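Long-range contact in flagellar motor switch protein FliG (Helicobacter pylori 26695, PDB 5WUJ), which forms part of the flagellar switch complex, which interacts with chemotaxis proteins such as CheY and contacts the motor components that determine the direction of flagellar rotation: residues E14-L19 against E63-I68. Residues are numbered along the deposited sequence; the frame is centred on the assembly and turned at random.
Sequences EKIAIL and EEFFAI
A salt bridge from Lys-15 NZ to Glu-64 OE1, 2.9 Å long, joins two partly exposed side chains at a nearly perpendicular helix-helix crossing in the all-helical N-terminal domain of FliG. Helices 12-23 and 55-71 meet here at a crossing angle of -97°, and their local axes stay 11.2 Å apart, a separation bridged by one large ring. The ammonium takes the syn lone pair of OE1, while the aliphatic part of the lysine also lies against the carboxylate, with Lys-15 CE 3.5 Å from Glu-64 OE2. With CG anti to its backbone N (chi1 -175°), Glu-64 runs out extended to meet the lysine, and the two side chains cross at about a right angle.

Beside this ion pair the contact illustrates how a single aromatic side chain can span a wide helix crossing. Phe-65 is buried, and its ring reaches helix 12-23; Ile-16 CG1 approaches CZ obliquely at 3.7 Å, and Ile-16 continues onto Ile-43 of helix 37-50. Ile-16 and Leu-19 also pack on side chains of another protein chain. One ring face of Phe-65 receives a CH-pi contact from Leu-19 CD1, 3.5 Å from the centroid and 22° off the normal.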
loop_
_atom_site.group_PDB
_atom_site.type_symbol
_atom_site.label_atom_id
_atom_site.label_comp_id
_atom_site.label_asym_id
_atom_site.label_seq_id
_atom_site.Cartn_x
_atom_site.Cartn_y
_atom_site.Cartn_z
ATOM N N GLU B 14 5.688 -10.628 0.332
ATOM C CA GLU B 14 5.376 -10.361 -1.076
ATOM C C GLU B 14 4.632 -9.048 -1.249
ATOM O O GLU B 14 4.913 -8.286 -2.184
ATOM C CB GLU B 14 4.554 -11.509 -1.654
ATOM C CG GLU B 14 5.245 -12.850 -1.436
ATOM C CD GLU B 14 4.564 -13.969 -2.153
ATOM O OE1 GLU B 14 3.516 -14.448 -1.661
ATOM O OE2 GLU B 14 5.089 -14.373 -3.207
ATOM N N LYS B 15 3.667 -8.775 -0.368
ATOM C CA LYS B 15 2.960 -7.499 -0.410
ATOM C C LYS B 15 3.922 -6.340 -0.208
ATOM O O LYS B 15 3.798 -5.297 -0.861
ATOM C CB LYS B 15 1.874 -7.462 0.657
ATOM C CG LYS B 15 0.807 -8.557 0.512
ATOM C CD LYS B 15 -0.432 -8.161 1.273
ATOM C CE LYS B 15 -1.483 -9.231 1.283
ATOM N NZ LYS B 15 -1.938 -9.430 2.683
ATOM N N ILE B 16 4.904 -6.509 0.681
ATOM C CA ILE B 16 5.837 -5.417 0.950
ATOM C C ILE B 16 6.719 -5.157 -0.265
ATOM O O ILE B 16 6.957 -4.005 -0.630
ATOM C CB ILE B 16 6.664 -5.728 2.209
ATOM C CG1 ILE B 16 5.813 -5.534 3.466
ATOM C CG2 ILE B 16 7.926 -4.881 2.253
ATOM C CD1 ILE B 16 6.375 -6.276 4.706
ATOM N N ALA B 17 7.196 -6.216 -0.930
ATOM C CA ALA B 17 7.980 -6.016 -2.148
ATOM C C ALA B 17 7.138 -5.376 -3.242
ATOM O O ALA B 17 7.620 -4.498 -3.977
ATOM C CB ALA B 17 8.554 -7.345 -2.633
ATOM N N ILE B 18 5.867 -5.782 -3.358
ATOM C CA ILE B 18 4.992 -5.145 -4.339
ATOM C C ILE B 18 4.803 -3.667 -4.001
ATOM O O ILE B 18 4.831 -2.804 -4.888
ATOM C CB ILE B 18 3.650 -5.900 -4.441
ATOM C CG1 ILE B 18 3.820 -7.139 -5.329
ATOM C CG2 ILE B 18 2.566 -5.015 -5.026
ATOM C CD1 ILE B 18 2.864 -8.269 -4.989
ATOM N N LEU B 19 4.629 -3.341 -2.719
ATOM C CA LEU B 19 4.604 -1.926 -2.345
ATOM C C LEU B 19 5.906 -1.239 -2.752
ATOM O O LEU B 19 5.885 -0.160 -3.358
ATOM C CB LEU B 19 4.347 -1.776 -0.839
ATOM C CG LEU B 19 4.267 -0.372 -0.222
ATOM C CD1 LEU B 19 3.520 -0.475 1.070
ATOM C CD2 LEU B 19 5.641 0.233 0.052
ATOM N N GLU B 63 -3.781 -0.010 -1.292
ATOM C CA GLU B 63 -4.960 0.309 -0.493
ATOM C C GLU B 63 -4.884 -0.359 0.870
ATOM O O GLU B 63 -5.314 0.212 1.882
ATOM C CB GLU B 63 -6.230 -0.125 -1.219
ATOM C CG GLU B 63 -6.646 0.781 -2.358
ATOM C CD GLU B 63 -8.103 0.577 -2.737
ATOM O OE1 GLU B 63 -8.712 -0.399 -2.232
ATOM O OE2 GLU B 63 -8.638 1.395 -3.523
ATOM N N GLU B 64 -4.363 -1.584 0.907
ATOM C CA GLU B 64 -4.202 -2.275 2.179
ATOM C C GLU B 64 -3.233 -1.517 3.082
ATOM O O GLU B 64 -3.513 -1.299 4.268
ATOM C CB GLU B 64 -3.726 -3.703 1.919
ATOM C CG GLU B 64 -3.624 -4.589 3.135
ATOM C CD GLU B 64 -3.296 -6.033 2.762
ATOM O OE1 GLU B 64 -2.667 -6.728 3.587
ATOM O OE2 GLU B 64 -3.658 -6.472 1.644
ATOM N N PHE B 65 -2.105 -1.074 2.528
ATOM C CA PHE B 65 -1.134 -0.340 3.334
ATOM C C PHE B 65 -1.613 1.068 3.662
ATOM O O PHE B 65 -1.310 1.575 4.745
ATOM C CB PHE B 65 0.205 -0.295 2.624
ATOM C CG PHE B 65 1.027 -1.513 2.880
ATOM C CD1 PHE B 65 1.776 -1.619 4.035
ATOM C CD2 PHE B 65 1.026 -2.565 1.980
ATOM C CE1 PHE B 65 2.529 -2.761 4.291
ATOM C CE2 PHE B 65 1.788 -3.707 2.227
ATOM C CZ PHE B 65 2.524 -3.805 3.382
ATOM N N PHE B 66 -2.368 1.701 2.751
ATOM C CA PHE B 66 -3.000 2.981 3.060
ATOM C C PHE B 66 -3.851 2.877 4.323
ATOM O O PHE B 66 -3.774 3.737 5.209
ATOM C CB PHE B 66 -3.852 3.445 1.869
ATOM C CG PHE B 66 -4.291 4.868 1.953
ATOM C CD1 PHE B 66 -3.349 5.899 1.959
ATOM C CD2 PHE B 66 -5.632 5.187 2.038
ATOM C CE1 PHE B 66 -3.757 7.229 2.036
ATOM C CE2 PHE B 66 -6.052 6.510 2.124
ATOM C CZ PHE B 66 -5.113 7.536 2.120
ATOM N N ALA B 67 -4.646 1.810 4.441
ATOM C CA ALA B 67 -5.482 1.669 5.628
ATOM C C ALA B 67 -4.634 1.458 6.881
ATOM O O ALA B 67 -4.959 1.983 7.950
ATOM C CB ALA B 67 -6.472 0.530 5.434
ATOM N N ILE B 68 -3.533 0.712 6.761
ATOM C CA ILE B 68 -2.630 0.508 7.899
ATOM C C ILE B 68 -2.032 1.836 8.364
ATOM O O ILE B 68 -1.988 2.135 9.567
ATOM C CB ILE B 68 -1.526 -0.496 7.518
ATOM C CG1 ILE B 68 -2.110 -1.901 7.372
ATOM C CG2 ILE B 68 -0.390 -0.456 8.527
ATOM C CD1 ILE B 68 -1.162 -2.888 6.734
#